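Local coordinates for protein transcription anti-terminator antagonist UpxZ (Bacteroides uniformis ATCC 8492, PDB 4EPZ) that probably antagonises transcription anti-termination factors and so helps to regulate capsular polysaccharide synthesis, at residues K39-L42 / T43-S47; E146-N149 / F150-Q154. All blocks are in the same frame, centred on the assembly; numbering follows the deposited sequence. Where two conformers were deposited one is given.

Interaction 1. Residues K39-L42 / T43-S47; sequences KEVL and TRSDS
Two donors of Arg44 converge on a single carboxylate oxygen, Glu40 OE2. The bond from Arg44 NE to Glu40 OE2 is the shorter and straighter, 2.9 Å with an N-H...O angle of 162°; that from Arg44 NH2 to the same OE2 is longer, at 3.3 Å, and more bent. Both approaches lie almost in the guanidinium plane, and NE meets the oxygen on its anti side. The two side chains run alongside each other, pointing the same way, with their flat ends nearly coplanar at 27°. Arg44 starts beside its own backbone N (chi1 -73°) and continues extended to NE, whereas Glu40 CG lies trans to its N; together these choices bring the charged ends level. This is the classic i to i+4 Glu-Arg salt bridge of an alpha-helix, here helix 32-49, and Glu11 of helix 5-20 takes the remaining nitrogen, NH1, so that the guanidinium also ties two helices together.

Along the same helix two hydroxyls each share a carbonyl with the N-H of their own residue. Ser45 OG bonds to Val41 O at 2.8 Å while Ser45 N reaches that carbonyl from the opposite face of its plane, which satisfies a buried hydroxyl locally. Lys39 O also takes two donors, Thr43 N nearly head-on and the more exposed Thr43 OG1, 2.9 Å from Lys39 O, from above the carbonyl plane. Leu42 CG rests 3.8 Å from Asp46 OD2, while the other oxygen of Asp46, OD1, is engaged by Tyr70 and Lys83.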
loop_
_atom_site.group_PDB
_atom_site.type_symbol
_atom_site.label_atom_id
_atom_site.label_comp_id
_atom_site.label_asym_id
_atom_site.label_seq_id
_atom_site.Cartn_x
_atom_site.Cartn_y
_atom_site.Cartn_z
ATOM N N LYS A 39 12.812 11.051 3.485
ATOM C CA LYS A 39 13.348 10.720 4.806
ATOM C C LYS A 39 12.213 10.653 5.821
ATOM O O LYS A 39 12.176 9.741 6.633
ATOM C CB LYS A 39 14.428 11.745 5.244
ATOM C CG LYS A 39 15.074 11.495 6.617
ATOM C CD LYS A 39 15.829 10.166 6.721
ATOM C CE LYS A 39 16.662 10.068 7.979
ATOM N NZ LYS A 39 17.895 10.898 7.907
ATOM N N GLU A 40 11.312 11.632 5.783
ATOM C CA GLU A 40 10.197 11.674 6.724
ATOM C C GLU A 40 9.286 10.454 6.559
ATOM O O GLU A 40 8.833 9.897 7.563
ATOM C CB GLU A 40 9.380 12.939 6.584
ATOM C CG GLU A 40 8.435 13.073 7.767
ATOM C CD GLU A 40 7.619 14.338 7.873
ATOM O OE1 GLU A 40 7.951 15.335 7.190
ATOM O OE2 GLU A 40 6.623 14.315 8.632
ATOM N N VAL A 41 9.011 10.046 5.304
ATOM C CA VAL A 41 8.187 8.844 5.067
ATOM C C VAL A 41 8.922 7.610 5.647
ATOM O O VAL A 41 8.292 6.803 6.333
ATOM C CB VAL A 41 7.778 8.660 3.580
ATOM C CG1 VAL A 41 7.191 7.270 3.319
ATOM C CG2 VAL A 41 6.783 9.747 3.148
ATOM N N LEU A 42 10.266 7.512 5.467
ATOM C CA LEU A 42 11.010 6.379 6.032
ATOM C C LEU A 42 10.957 6.416 7.561
ATOM O O LEU A 42 10.653 5.391 8.190
ATOM C CB LEU A 42 12.471 6.379 5.558
ATOM C CG LEU A 42 13.321 5.255 6.127
ATOM C CD1 LEU A 42 12.906 3.887 5.595
ATOM C CD2 LEU A 42 14.778 5.522 5.882
ATOM N N THR A 43 11.206 7.595 8.147
ATOM C CA THR A 43 11.212 7.794 9.600
ATOM C C THR A 43 9.873 7.384 10.201
ATOM O O THR A 43 9.864 6.645 11.186
ATOM C CB THR A 43 11.577 9.233 9.944
ATOM O OG1 THR A 43 12.881 9.484 9.394
ATOM C CG2 THR A 43 11.585 9.500 11.456
ATOM N N ARG A 44 8.770 7.864 9.616
ATOM C CA ARG A 44 7.407 7.542 10.079
ATOM C C ARG A 44 7.099 6.041 9.947
ATOM O O ARG A 44 6.501 5.457 10.849
ATOM C CB ARG A 44 6.373 8.365 9.322
ATOM C CG ARG A 44 6.355 9.845 9.758
ATOM C CD ARG A 44 5.347 10.585 8.917
ATOM N NE ARG A 44 5.128 11.965 9.368
ATOM C CZ ARG A 44 4.095 12.367 10.109
ATOM N NH1 ARG A 44 3.196 11.493 10.541
ATOM N NH2 ARG A 44 3.953 13.649 10.419
ATOM N N SER A 45 7.512 5.426 8.844
ATOM C CA SER A 45 7.322 3.987 8.630
ATOM C C SER A 45 8.099 3.206 9.692
ATOM O O SER A 45 7.512 2.348 10.355
ATOM C CB SER A 45 7.762 3.589 7.224
ATOM O OG SER A 45 6.997 4.286 6.256
ATOM N N ASP A 46 9.378 3.569 9.918
ATOM C CA ASP A 46 10.202 2.908 10.930
ATOM C C ASP A 46 9.590 3.056 12.321
ATOM O O ASP A 46 9.548 2.078 13.063
ATOM C CB ASP A 46 11.636 3.443 10.895
ATOM C CG ASP A 46 12.471 2.865 9.762
ATOM O OD1 ASP A 46 12.052 1.824 9.174
ATOM O OD2 ASP A 46 13.561 3.416 9.491
ATOM N N SER A 47 9.074 4.249 12.673
ATOM C CA SER A 47 8.485 4.469 13.990
ATOM C C SER A 47 7.230 3.592 14.203
ATOM O O SER A 47 7.041 3.036 15.284
ATOM C CB SER A 47 8.146 5.945 14.178
ATOM O OG SER A 47 7.533 6.171 15.434
#

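Interaction 2. Residues E146-N149 / F150-Q154; sequences ELRN and FEENQ
Arg148 and Glu152 run alongside each other as an i to i+4 pair whose charges are joined in part through water. Their side chains point the same way, yet the direct salt bridge is long, 3.9 Å from Arg148 NE to Glu152 OE2, and the guanidinium and carboxylate planes stand 58° apart. Closer contact is made by the aliphatic part of the arginine, whose CD comes within 3.5 Å of Glu152 OE2. The bend at chi3 of Arg148 (60°) turns NE toward a bound water, which accepts from NE at 2.7 Å and donates to both Asn149 OD1 and Glu152 OE1. In the conformers described, one water can thus link the three side chains.

Van der Waals contacts between carbon and oxygen atoms come next. The Phe150 ring leans obliquely over the preceding turn, its CD2 3.3 Å from Glu146 O, and also meets Trp110 edge-to-face. Leu147, buried among helices 102-115 and 118-129, crosses Glu151 and sets CG 3.9 Å from Glu151 OE2; His125 supplies a hydrogen bond to that oxygen, probably offsetting the cost of placing a carboxylate beside leucine.

Among the backbone bonds, Phe150, Glu151 and Glu152 donate in regular i to i-4 fashion, the last at 2.9 Å from Glu152 N to Arg148 O. The pattern then frays at Asn153, where the backbone leaves helical angles: Asn153 N bonds only weakly to Asn149 O, and Asn153 ND2 adds a second weak bond to that carbonyl, 2.9 Å long but bent. A final-turn carbonyl that takes weak bonds from both main-chain and side-chain amides of an asparagine just beyond the helix is consistent with a weak C-terminal cap, here closing helix 138-152.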
loop_
_atom_site.group_PDB
_atom_site.type_symbol
_atom_site.label_atom_id
_atom_site.label_comp_id
_atom_site.label_asym_id
_atom_site.label_seq_id
_atom_site.Cartn_x
_atom_site.Cartn_y
_atom_site.Cartn_z
ATOM N N GLU A 146 -4.045 1.757 -10.260
ATOM C CA GLU A 146 -2.857 1.196 -9.586
ATOM C C GLU A 146 -2.783 -0.325 -9.768
ATOM O O GLU A 146 -1.726 -0.862 -10.141
ATOM C CB GLU A 146 -2.848 1.575 -8.101
ATOM C CG GLU A 146 -2.474 3.047 -7.917
ATOM C CD GLU A 146 -2.743 3.655 -6.549
ATOM O OE1 GLU A 146 -2.839 2.886 -5.568
ATOM O OE2 GLU A 146 -2.815 4.899 -6.450
ATOM N N LEU A 147 -3.914 -1.009 -9.548
ATOM C CA LEU A 147 -4.006 -2.459 -9.734
ATOM C C LEU A 147 -3.674 -2.836 -11.175
ATOM O O LEU A 147 -2.853 -3.744 -11.385
ATOM C CB LEU A 147 -5.396 -2.976 -9.385
ATOM C CG LEU A 147 -5.611 -4.494 -9.600
ATOM C CD1 LEU A 147 -4.599 -5.343 -8.787
ATOM C CD2 LEU A 147 -7.066 -4.876 -9.304
ATOM N N ARG A 148 -4.268 -2.138 -12.156
ATOM C CA ARG A 148 -3.987 -2.444 -13.550
ATOM C C ARG A 148 -2.489 -2.275 -13.867
ATOM O O ARG A 148 -1.919 -3.129 -14.555
ATOM C CB ARG A 148 -4.829 -1.582 -14.485
ATOM C CG ARG A 148 -4.743 -2.065 -15.950
ATOM C CD ARG A 148 -5.368 -1.117 -16.931
ATOM N NE ARG A 148 -4.737 0.206 -16.919
ATOM C CZ ARG A 148 -5.286 1.288 -16.376
ATOM N NH1 ARG A 148 -6.480 1.217 -15.794
ATOM N NH2 ARG A 148 -4.642 2.447 -16.395
ATOM N N ASN A 149 -1.843 -1.206 -13.334
ATOM C CA ASN A 149 -0.422 -0.968 -13.576
ATOM C C ASN A 149 0.428 -2.098 -12.960
ATOM O O ASN A 149 1.381 -2.544 -13.596
ATOM C CB ASN A 149 -0.012 0.393 -13.057
ATOM C CG ASN A 149 -0.447 1.528 -13.977
ATOM O OD1 ASN A 149 -0.466 1.400 -15.208
ATOM N ND2 ASN A 149 -0.764 2.681 -13.412
ATOM N N PHE A 150 0.063 -2.582 -11.748
ATOM C CA PHE A 150 0.817 -3.698 -11.144
ATOM C C PHE A 150 0.671 -4.969 -12.009
ATOM O O PHE A 150 1.651 -5.686 -12.229
ATOM C CB PHE A 150 0.330 -3.962 -9.707
ATOM C CG PHE A 150 0.738 -2.889 -8.716
ATOM C CD1 PHE A 150 2.050 -2.420 -8.672
ATOM C CD2 PHE A 150 -0.160 -2.435 -7.747
ATOM C CE1 PHE A 150 2.430 -1.438 -7.747
ATOM C CE2 PHE A 150 0.230 -1.472 -6.810
ATOM C CZ PHE A 150 1.520 -0.986 -6.817
ATOM N N GLU A 151 -0.538 -5.221 -12.521
ATOM C CA GLU A 151 -0.786 -6.407 -13.341
ATOM C C GLU A 151 0.035 -6.345 -14.632
ATOM O O GLU A 151 0.689 -7.331 -14.997
ATOM C CB GLU A 151 -2.275 -6.540 -13.671
ATOM C CG GLU A 151 -3.142 -6.938 -12.488
ATOM C CD GLU A 151 -4.626 -6.909 -12.782
ATOM O OE1 GLU A 151 -5.035 -6.319 -13.807
ATOM O OE2 GLU A 151 -5.385 -7.509 -11.996
ATOM N N GLU A 152 0.038 -5.189 -15.304
ATOM C CA GLU A 152 0.745 -5.008 -16.580
ATOM C C GLU A 152 2.277 -4.959 -16.454
ATOM O O GLU A 152 2.989 -5.143 -17.462
ATOM C CB GLU A 152 0.256 -3.719 -17.230
ATOM C CG GLU A 152 -1.183 -3.811 -17.695
ATOM C CD GLU A 152 -1.695 -2.567 -18.399
ATOM O OE1 GLU A 152 -0.942 -1.569 -18.477
ATOM O OE2 GLU A 152 -2.858 -2.586 -18.856
ATOM N N ASN A 153 2.802 -4.654 -15.261
ATOM C CA ASN A 153 4.249 -4.496 -15.075
ATOM C C ASN A 153 4.855 -5.562 -14.176
ATOM O O ASN A 153 5.927 -5.350 -13.586
ATOM C CB ASN A 153 4.530 -3.114 -14.512
ATOM C CG ASN A 153 4.198 -2.048 -15.521
ATOM O OD1 ASN A 153 4.666 -2.081 -16.664
ATOM N ND2 ASN A 153 3.337 -1.136 -15.150
ATOM N N GLN A 154 4.264 -6.758 -14.181
ATOM C CA GLN A 154 4.796 -7.826 -13.358
ATOM C C GLN A 154 6.232 -8.161 -13.739
ATOM O O GLN A 154 7.078 -8.327 -12.854
ATOM C CB GLN A 154 3.923 -9.078 -13.450
ATOM C CG GLN A 154 4.491 -10.278 -12.638
ATOM C CD GLN A 154 3.512 -11.419 -12.531
ATOM O OE1 GLN A 154 2.485 -11.473 -13.242
ATOM N NE2 GLN A 154 3.825 -12.359 -11.665
HETATM O O HOH W 1 -2.066 0.817 -17.150
#

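Each interaction lies within one helix, and the two helices differ; the contacts sit on opposite sides of the centre of this all-helical chain, with centres 26 Å apart and no touch between them. Interaction 1, midway along helix 32-49, is partly buried against helices 5-20 and 56-72; interaction 2 is more of a surface contact, ends its helix, and leans on helices 102-115 and 118-129. The chemistry differs with place. A direct two-nitrogen salt bridge and hydroxyls bonded to carbonyls serve in mid-helix, whereas at the helix end the charged pair is long and assisted by water, and an asparagine amide adds a weak bond to the same carbonyl as the last, also weak, backbone bond.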